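Local coordinates for protein Rio2 kinase (Chaetomium thermophilum, PDB 4GYI) that is an atypical RIO-family kinase that binds ADP and magnesium, acts on the evolving pre-40S ribosomal subunit and probably phosphorylates serine and threonine residues, at residues R283-E286 and R287-F291. Sequence-based numbering, arbitrary orientation.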
ATOM      1  N   ARG A 283     -15.286  19.743  -4.122  1.00 36.94           N
ATOM      2  CA  ARG A 283     -14.837  20.533  -2.970  1.00 43.13           C
ATOM      3  C   ARG A 283     -13.462  21.148  -3.228  1.00 45.07           C
ATOM      4  O   ARG A 283     -13.288  22.356  -3.099  1.00 48.07           O
ATOM      5  CB  ARG A 283     -14.771  19.683  -1.706  1.00 55.46           C
ATOM      6  CG  ARG A 283     -16.000  19.733  -0.817  1.00 74.97           C
ATOM      7  CD  ARG A 283     -15.679  19.078   0.523  1.00 89.01           C
ATOM      8  NE  ARG A 283     -14.424  19.594   1.065  1.00 99.77           N
ATOM      9  CZ  ARG A 283     -14.334  20.392   2.124  1.00109.52           C
ATOM     10  NH1 ARG A 283     -15.427  20.752   2.783  1.00114.80           N
ATOM     11  NH2 ARG A 283     -13.147  20.819   2.536  1.00110.84           N
ATOM     12  N   PHE A 284     -12.496  20.310  -3.603  1.00 37.23           N
ATOM     13  CA  PHE A 284     -11.147  20.787  -3.863  1.00 39.51           C
ATOM     14  C   PHE A 284     -11.122  21.886  -4.931  1.00 38.76           C
ATOM     15  O   PHE A 284     -10.546  22.954  -4.723  1.00 42.66           O
ATOM     16  CB  PHE A 284     -10.211  19.643  -4.258  1.00 33.61           C
ATOM     17  CG  PHE A 284      -8.832  20.107  -4.611  1.00 34.06           C
ATOM     18  CD1 PHE A 284      -7.939  20.474  -3.614  1.00 35.47           C
ATOM     19  CD2 PHE A 284      -8.443  20.223  -5.942  1.00 36.03           C
ATOM     20  CE1 PHE A 284      -6.662  20.917  -3.931  1.00 33.86           C
ATOM     21  CE2 PHE A 284      -7.186  20.677  -6.276  1.00 34.91           C
ATOM     22  CZ  PHE A 284      -6.281  21.012  -5.267  1.00 32.53           C
ATOM     23  N   PHE A 285     -11.783  21.634  -6.052  1.00 39.16           N
ATOM     24  CA  PHE A 285     -11.851  22.618  -7.123  1.00 43.25           C
ATOM     25  C   PHE A 285     -12.567  23.890  -6.722  1.00 45.77           C
ATOM     26  O   PHE A 285     -12.350  24.939  -7.310  1.00 45.61           O
ATOM     27  CB  PHE A 285     -12.465  22.019  -8.380  1.00 37.68           C
ATOM     28  CG  PHE A 285     -11.463  21.307  -9.225  1.00 39.14           C
ATOM     29  CD1 PHE A 285     -11.063  21.826 -10.434  1.00 43.55           C
ATOM     30  CD2 PHE A 285     -10.865  20.142  -8.768  1.00 39.71           C
ATOM     31  CE1 PHE A 285     -10.108  21.173 -11.197  1.00 43.11           C
ATOM     32  CE2 PHE A 285      -9.920  19.490  -9.528  1.00 36.28           C
ATOM     33  CZ  PHE A 285      -9.539  20.004 -10.739  1.00 33.40           C
ATOM     34  N   GLU A 286     -13.398  23.807  -5.698  1.00 46.10           N
ATOM     35  CA  GLU A 286     -14.124  24.984  -5.274  1.00 51.02           C
ATOM     36  C   GLU A 286     -13.228  25.823  -4.373  1.00 48.85           C
ATOM     37  O   GLU A 286     -13.115  27.034  -4.563  1.00 52.05           O
ATOM     38  CB  GLU A 286     -15.425  24.594  -4.578  1.00 62.51           C
ATOM     39  CG  GLU A 286     -16.468  25.688  -4.547  1.00 75.45           C
ATOM     40  CD  GLU A 286     -16.164  26.760  -3.522  1.00 93.84           C
ATOM     41  OE1 GLU A 286     -15.471  26.447  -2.527  1.00 91.01           O
ATOM     42  OE2 GLU A 286     -16.614  27.915  -3.712  1.00107.84           O
ATOM     43  N   ARG A 287     -12.575  25.188  -3.401  1.00 50.10           N
ATOM     44  CA  ARG A 287     -11.731  25.940  -2.472  1.00 51.96           C
ATOM     45  C   ARG A 287     -10.373  26.365  -3.053  1.00 52.40           C
ATOM     46  O   ARG A 287      -9.874  27.446  -2.734  1.00 55.94           O
ATOM     47  CB  ARG A 287     -11.575  25.223  -1.120  1.00 55.66           C
ATOM     48  CG  ARG A 287     -11.288  23.741  -1.209  1.00 74.27           C
ATOM     49  CD  ARG A 287     -11.175  23.091   0.174  1.00 83.96           C
ATOM     50  NE  ARG A 287     -11.057  21.630   0.099  1.00 84.95           N
ATOM     51  CZ  ARG A 287      -9.908  20.961  -0.007  1.00 81.19           C
ATOM     52  NH1 ARG A 287      -8.753  21.611  -0.054  1.00 79.86           N
ATOM     53  NH2 ARG A 287      -9.914  19.635  -0.067  1.00 79.48           N
ATOM     54  N   ARG A 288      -9.792  25.536  -3.918  1.00 55.23           N
ATOM     55  CA  ARG A 288      -8.453  25.815  -4.454  1.00 50.91           C
ATOM     56  C   ARG A 288      -8.436  26.708  -5.707  1.00 50.51           C
ATOM     57  O   ARG A 288      -7.594  27.599  -5.823  1.00 55.05           O
ATOM     58  CB  ARG A 288      -7.676  24.507  -4.680  1.00 57.73           C
ATOM     59  CG  ARG A 288      -6.361  24.651  -5.449  1.00 58.66           C
ATOM     60  CD  ARG A 288      -5.305  25.476  -4.718  1.00 64.62           C
ATOM     61  NE  ARG A 288      -4.092  25.615  -5.531  1.00 76.23           N
ATOM     62  CZ  ARG A 288      -3.786  26.682  -6.274  1.00 78.03           C
ATOM     63  NH1 ARG A 288      -4.595  27.736  -6.313  1.00 79.65           N
ATOM     64  NH2 ARG A 288      -2.662  26.698  -6.979  1.00 69.60           N
ATOM     65  N   PHE A 289      -9.358  26.483  -6.640  1.00 43.33           N
ATOM     66  CA  PHE A 289      -9.382  27.288  -7.867  1.00 48.98           C
ATOM     67  C   PHE A 289     -10.665  28.104  -8.031  1.00 56.91           C
ATOM     68  O   PHE A 289     -10.859  28.753  -9.058  1.00 63.51           O
ATOM     69  CB  PHE A 289      -9.192  26.411  -9.104  1.00 51.87           C
ATOM     70  CG  PHE A 289      -8.063  25.428  -8.989  1.00 47.04           C
ATOM     71  CD1 PHE A 289      -6.745  25.858  -8.995  1.00 46.54           C
ATOM     72  CD2 PHE A 289      -8.320  24.076  -8.882  1.00 49.12           C
ATOM     73  CE1 PHE A 289      -5.713  24.958  -8.895  1.00 51.64           C
ATOM     74  CE2 PHE A 289      -7.298  23.171  -8.786  1.00 38.50           C
ATOM     75  CZ  PHE A 289      -5.989  23.609  -8.783  1.00 49.76           C
ATOM     76  N   HIS A 290     -11.528  28.069  -7.019  1.00 54.01           N
ATOM     77  CA  HIS A 290     -12.808  28.764  -7.076  1.00 57.49           C
ATOM     78  C   HIS A 290     -13.553  28.407  -8.351  1.00 52.85           C
ATOM     79  O   HIS A 290     -14.115  29.266  -9.028  1.00 51.02           O
ATOM     80  CB  HIS A 290     -12.601  30.270  -6.927  1.00 72.37           C
ATOM     81  CG  HIS A 290     -11.861  30.633  -5.682  1.00 80.80           C
ATOM     82  ND1 HIS A 290     -12.461  30.646  -4.441  1.00 85.43           N
ATOM     83  CD2 HIS A 290     -10.560  30.942  -5.476  1.00 83.16           C
ATOM     84  CE1 HIS A 290     -11.565  30.971  -3.526  1.00 90.23           C
ATOM     85  NE2 HIS A 290     -10.404  31.156  -4.127  1.00 91.47           N
ATOM     86  N   PHE A 291     -13.525  27.117  -8.668  1.00 51.27           N
ATOM     87  CA  PHE A 291     -14.181  26.585  -9.850  1.00 52.76           C
ATOM     88  C   PHE A 291     -15.328  25.678  -9.453  1.00 52.11           C
ATOM     89  O   PHE A 291     -15.218  24.869  -8.529  1.00 49.11           O
ATOM     90  CB  PHE A 291     -13.200  25.788 -10.702  1.00 49.42           C
ATOM     91  CG  PHE A 291     -13.847  25.075 -11.844  1.00 50.12           C
ATOM     92  CD1 PHE A 291     -14.097  25.735 -13.031  1.00 49.03           C
ATOM     93  CD2 PHE A 291     -14.213  23.741 -11.731  1.00 48.86           C
ATOM     94  CE1 PHE A 291     -14.707  25.079 -14.092  1.00 56.36           C
ATOM     95  CE2 PHE A 291     -14.821  23.076 -12.789  1.00 50.07           C
ATOM     96  CZ  PHE A 291     -15.068  23.743 -13.965  1.00 56.47           C
TER
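F285 O is gripped twice at the end of helix 270-289. F291 N bonds it at 2.8 Å, and F289 N adds a weak bond at 3.4 Å. H290, with positive phi, turns the chain off the helix and brings F291 alongside F285, whose CD1 lies 3.9 Å from F291 CD2. One residue earlier, R288 N bonds F284 O at 2.8 Å. This is the C-terminal end of a helix in the RIO kinase domain, where F284, F285 and F289 form an aromatic cluster; F285, F289 and F291 meet helix 207-223, while F284 rests on M198 and E233. F289 puts its edge toward the face of F285, the planes at 62°, and its CE2 comes 3.5 Å from F284 CE2. R288 CB sits over one face of F284 in a CH-pi contact, 4.0 Å from the ring centroid. An alanine in place of F284 would probably leave R288 CB and F289 CE2 without their ring partner and open a gap beside M198. R287 has CG between the backbone N and the carbonyl carbon (chi1 45°) and runs extended to NE. The F284 edge points at the face of its guanidinium, planes 85° apart, with F284 CD1 3.8 Å from R287 NH1; R287 NH2 forms a salt bridge with E233, beside the ADP-binding F234.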